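Local coordinates for cell division GTPase FtsZ, diverged (Clostridium botulinum C, PDB 3V3T), which belongs to the tubulin/FtsZ family of GTPases, joining a Rossmann-like amino-terminal domain to a carboxy-terminal domain of the TubZ type, at residues I7-I12 / N18-L23; F183-N188 / I215-D220. The protein carries 1 engineered substitution. All coordinates share one frame; numbering follows the deposited sequence.

Contact 1 (I7-I12 / N18-L23)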
# COMPACT_ATOMS: atom_id res chain seq x y z
N ILE A 7 12.82 -0.97 5.85
CA ILE A 7 11.38 -1.00 5.90
C ILE A 7 10.94 -2.06 6.88
O ILE A 7 11.49 -3.17 6.90
CB ILE A 7 10.77 -1.35 4.54
CG1 ILE A 7 10.94 -0.18 3.57
CG2 ILE A 7 9.29 -1.69 4.69
CD1 ILE A 7 10.69 -0.55 2.13
N VAL A 8 9.95 -1.72 7.70
CA VAL A 8 9.26 -2.73 8.50
C VAL A 8 7.78 -2.63 8.21
O VAL A 8 7.20 -1.55 8.25
CB VAL A 8 9.48 -2.57 10.01
CG1 VAL A 8 9.16 -1.15 10.46
CG2 VAL A 8 8.62 -3.57 10.78
N PHE A 9 7.17 -3.77 7.90
CA PHE A 9 5.74 -3.85 7.69
C PHE A 9 5.03 -4.24 8.98
O PHE A 9 5.49 -5.11 9.73
CB PHE A 9 5.40 -4.88 6.60
CG PHE A 9 5.75 -4.44 5.21
CD1 PHE A 9 4.91 -3.60 4.50
CD2 PHE A 9 6.93 -4.86 4.62
CE1 PHE A 9 5.23 -3.18 3.24
CE2 PHE A 9 7.25 -4.45 3.34
CZ PHE A 9 6.40 -3.61 2.65
N ALA A 10 3.90 -3.60 9.22
CA ALA A 10 3.04 -3.99 10.31
C ALA A 10 1.67 -4.35 9.77
O ALA A 10 0.74 -3.54 9.83
CB ALA A 10 2.95 -2.88 11.33
N PRO A 11 1.54 -5.55 9.20
CA PRO A 11 0.22 -6.02 8.79
C PRO A 11 -0.64 -6.23 10.03
O PRO A 11 -0.13 -6.68 11.07
CB PRO A 11 0.51 -7.35 8.10
CG PRO A 11 1.80 -7.81 8.70
CD PRO A 11 2.59 -6.57 9.03
N ILE A 12 -1.91 -5.87 9.93
CA ILE A 12 -2.83 -5.98 11.05
C ILE A 12 -4.09 -6.67 10.56
O ILE A 12 -4.80 -6.16 9.68
CB ILE A 12 -3.19 -4.58 11.63
CG1 ILE A 12 -1.94 -3.95 12.27
CG2 ILE A 12 -4.35 -4.68 12.63
CD1 ILE A 12 -2.17 -2.61 12.88
N ASN A 18 -1.74 -11.69 5.00
CA ASN A 18 -1.58 -12.47 3.78
C ASN A 18 -0.79 -11.70 2.73
O ASN A 18 0.01 -12.28 1.99
CB ASN A 18 -2.94 -12.91 3.23
CG ASN A 18 -3.60 -13.98 4.10
OD1 ASN A 18 -2.93 -14.67 4.87
ND2 ASN A 18 -4.92 -14.10 4.00
N ILE A 19 -0.99 -10.39 2.70
CA ILE A 19 -0.27 -9.53 1.78
C ILE A 19 1.21 -9.50 2.09
O ILE A 19 2.05 -9.67 1.21
CB ILE A 19 -0.85 -8.12 1.79
CG1 ILE A 19 -2.22 -8.11 1.09
CG2 ILE A 19 0.11 -7.16 1.10
CD1 ILE A 19 -3.03 -6.86 1.33
N VAL A 20 1.54 -9.31 3.36
CA VAL A 20 2.94 -9.24 3.76
C VAL A 20 3.62 -10.61 3.70
O VAL A 20 4.78 -10.71 3.30
CB VAL A 20 3.10 -8.58 5.14
CG1 VAL A 20 4.57 -8.58 5.60
CG2 VAL A 20 2.59 -7.15 5.05
N ASP A 21 2.89 -11.65 4.08
CA ASP A 21 3.37 -13.02 3.96
C ASP A 21 3.71 -13.33 2.50
O ASP A 21 4.72 -13.96 2.20
CB ASP A 21 2.29 -13.98 4.45
CG ASP A 21 2.84 -15.34 4.80
OD1 ASP A 21 4.02 -15.42 5.18
OD2 ASP A 21 2.07 -16.33 4.72
N THR A 22 2.85 -12.89 1.59
CA THR A 22 3.10 -13.10 0.16
C THR A 22 4.35 -12.35 -0.29
O THR A 22 5.21 -12.91 -0.97
CB THR A 22 1.89 -12.66 -0.70
OG1 THR A 22 0.81 -13.56 -0.46
CG2 THR A 22 2.24 -12.69 -2.19
N LEU A 23 4.46 -11.08 0.08
CA LEU A 23 5.65 -10.30 -0.26
C LEU A 23 6.94 -10.98 0.22
O LEU A 23 7.90 -11.10 -0.54
CB LEU A 23 5.54 -8.88 0.30
CG LEU A 23 6.79 -8.00 0.15
CD1 LEU A 23 7.28 -7.96 -1.30
CD2 LEU A 23 6.52 -6.58 0.67
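L23 turns its CG anti to the backbone N (chi1 173°), while F9 places its ring carbon CG anti to the carbonyl carbon (chi1 -72°), and the two side chains meet at about a right angle. They belong to the first beta-alpha-beta unit of the Rossmann-like domain, the axes of 7-11 and 18-23 running 145° apart, roughly antiparallel. The L23 methyl CD2 presses obliquely against the far end of the ring, 3.5 Å from F9 CE2. V20, one helical turn earlier, fills the angle between F9 and P11: its CG1 lies 3.9 Å from F9 CB, and its CG2 lies 3.7 Å from P11 CB. A compact branched valine suits this spot because its two methyls serve two strand residues, and the proline ring offers a rigid apolar surface. Buried and wholly apolar, the contact suits the flat F9 ring and the branched L23 end, which need no polar partner. V20 also touches A32 and F34 of strand 31-36, so the helix covers two neighbouring strands, whereas L23 reaches A180 of helix 172-187. N18 O accepts from both T22 N and T22 OG1, which approach from opposite faces of its carbonyl plane, OG1 at 2.9 Å.

Contact 2 (F183-N188 / I215-D220)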
# COMPACT_ATOMS: atom_id res chain seq x y z
N PHE A 183 5.65 -3.99 -5.82
CA PHE A 183 6.40 -3.29 -4.79
C PHE A 183 7.87 -3.72 -4.77
O PHE A 183 8.77 -2.90 -4.70
CB PHE A 183 5.78 -3.51 -3.42
CG PHE A 183 6.38 -2.67 -2.36
CD1 PHE A 183 5.98 -1.35 -2.21
CD2 PHE A 183 7.35 -3.18 -1.52
CE1 PHE A 183 6.54 -0.55 -1.21
CE2 PHE A 183 7.91 -2.39 -0.53
CZ PHE A 183 7.50 -1.07 -0.38
N ASN A 184 8.10 -5.03 -4.84
CA ASN A 184 9.45 -5.53 -4.88
C ASN A 184 10.19 -5.09 -6.16
O ASN A 184 11.39 -4.77 -6.11
CB ASN A 184 9.46 -7.05 -4.72
CG ASN A 184 10.86 -7.60 -4.55
OD1 ASN A 184 11.54 -7.30 -3.56
ND2 ASN A 184 11.29 -8.41 -5.51
N ASP A 185 9.49 -5.06 -7.29
CA ASP A 185 10.10 -4.55 -8.53
C ASP A 185 10.48 -3.09 -8.35
O ASP A 185 11.56 -2.67 -8.77
CB ASP A 185 9.14 -4.69 -9.71
CG ASP A 185 9.00 -6.12 -10.18
OD1 ASP A 185 9.83 -6.97 -9.78
OD2 ASP A 185 8.07 -6.39 -10.95
N PHE A 186 9.59 -2.33 -7.72
CA PHE A 186 9.85 -0.94 -7.40
C PHE A 186 11.15 -0.79 -6.59
O PHE A 186 12.05 -0.05 -6.98
CB PHE A 186 8.61 -0.37 -6.68
CG PHE A 186 8.87 0.87 -5.89
CD1 PHE A 186 9.71 1.85 -6.35
CD2 PHE A 186 8.23 1.05 -4.67
CE1 PHE A 186 9.93 2.98 -5.60
CE2 PHE A 186 8.43 2.18 -3.93
CZ PHE A 186 9.29 3.15 -4.39
N MET A 187 11.28 -1.54 -5.50
CA MET A 187 12.51 -1.54 -4.72
C MET A 187 13.75 -2.02 -5.49
O MET A 187 14.87 -1.72 -5.09
CB MET A 187 12.33 -2.40 -3.46
CG MET A 187 11.24 -1.90 -2.53
SD MET A 187 11.65 -0.28 -1.84
CE MET A 187 11.11 0.83 -3.12
N ASN A 188 13.57 -2.77 -6.57
CA ASN A 188 14.73 -3.25 -7.33
C ASN A 188 15.23 -2.33 -8.45
O ASN A 188 16.10 -2.72 -9.22
CB ASN A 188 14.46 -4.63 -7.93
CG ASN A 188 14.45 -5.73 -6.90
OD1 ASN A 188 15.07 -5.62 -5.84
ND2 ASN A 188 13.76 -6.82 -7.22
N ILE A 215 2.05 2.11 -8.64
CA ILE A 215 3.13 1.44 -9.36
C ILE A 215 2.54 0.79 -10.60
O ILE A 215 1.57 0.05 -10.50
CB ILE A 215 3.80 0.34 -8.48
CG1 ILE A 215 4.26 0.92 -7.14
CG2 ILE A 215 4.95 -0.33 -9.23
CD1 ILE A 215 4.79 -0.12 -6.17
N LEU A 216 3.13 1.07 -11.77
CA LEU A 216 2.65 0.49 -13.03
C LEU A 216 3.74 -0.25 -13.77
O LEU A 216 4.87 0.22 -13.86
CB LEU A 216 2.13 1.58 -13.96
CG LEU A 216 1.01 2.48 -13.42
CD1 LEU A 216 0.81 3.69 -14.33
CD2 LEU A 216 -0.28 1.69 -13.27
N GLU A 217 3.41 -1.42 -14.31
CA GLU A 217 4.28 -2.07 -15.27
C GLU A 217 3.59 -2.23 -16.63
O GLU A 217 2.39 -2.52 -16.70
CB GLU A 217 4.82 -3.39 -14.71
CG GLU A 217 5.83 -3.17 -13.58
CD GLU A 217 6.37 -4.46 -12.99
OE1 GLU A 217 6.03 -5.55 -13.50
OE2 GLU A 217 7.14 -4.40 -12.01
N PHE A 218 4.34 -2.01 -17.70
CA PHE A 218 3.76 -2.02 -19.03
C PHE A 218 4.58 -2.80 -20.04
O PHE A 218 5.77 -3.04 -19.84
CB PHE A 218 3.52 -0.60 -19.53
CG PHE A 218 4.77 0.20 -19.74
CD1 PHE A 218 5.35 0.31 -21.00
CD2 PHE A 218 5.36 0.88 -18.67
CE1 PHE A 218 6.50 1.07 -21.19
CE2 PHE A 218 6.50 1.64 -18.85
CZ PHE A 218 7.08 1.73 -20.12
N ASP A 219 3.90 -3.18 -21.12
CA ASP A 219 4.47 -4.03 -22.16
C ASP A 219 5.55 -3.33 -22.97
O ASP A 219 5.34 -2.21 -23.45
CB ASP A 219 3.35 -4.50 -23.09
CG ASP A 219 3.83 -5.52 -24.10
OD1 ASP A 219 5.06 -5.70 -24.24
OD2 ASP A 219 2.97 -6.14 -24.76
N ASP A 220 6.68 -3.99 -23.14
CA ASP A 220 7.78 -3.47 -23.94
C ASP A 220 7.37 -3.38 -25.41
O ASP A 220 8.04 -2.72 -26.20
CB ASP A 220 9.02 -4.36 -23.80
CG ASP A 220 8.78 -5.77 -24.31
OD1 ASP A 220 7.70 -6.33 -24.03
OD2 ASP A 220 9.67 -6.33 -24.99
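D185 and E217 bring their carboxylates together nearly coplanar, the planes only 17° apart, although the side chains as a whole cross at about a right angle. Helix 172-187 here runs across the end of strand 211-217, the axes of the two short segments at 90°, in a position consistent with the long core helix that connects the two domains in tubulin and FtsZ. E217, extended beyond CG, sends its acid group out alongside that of D185; OE2 is modelled an unusually short 2.4 Å from D185 OD2, and the exact value is doubtful. Two residues earlier, on the same side of the strand, I215 points its CD1 into the helix beside F183 and F186. That methyl lies 3.8 Å from F183 CA and 3.9 Å from F186 CB, and it meets both rings obliquely. F186 and I215 cross at about a right angle, the CG1-CD1 branch of I215 running out extended (chi2 174°) while CG2 leaves from the same CB; a branched aliphatic residue suits a buried apolar place on a strand. F186 also packs on V283 of strand 281-287 and on L206 and L207 of helix 200-208, which extends the apolar layer. K279 forms a salt bridge to D185 OD2 and a long, weak ion pair with E217 OE1. If the two acid oxygens are really this close, one group probably holds a proton, and the lysine would ease the remaining negative charge.

How the contacts relate
Both contacts lay a helix over the same large mixed sheet and both are buried, but the centre of contact 1 lies about 10 Å, and that of contact 2 about 14 Å, from the centre of the chain. Contact 1 closes a local beta-alpha-beta unit and is purely hydrocarbon; contact 2 joins elements some 26 residues apart, against five in contact 1, and its partly exposed acids add a charged edge to the apolar packing. Their centres are about 18 Å apart, yet they touch directly. F183 makes most of the link, its CE2 3.7 Å from F9 CZ, and I7 packs on M187. Helix 172-187 thus joins the GTPase-domain core to strand 211-217.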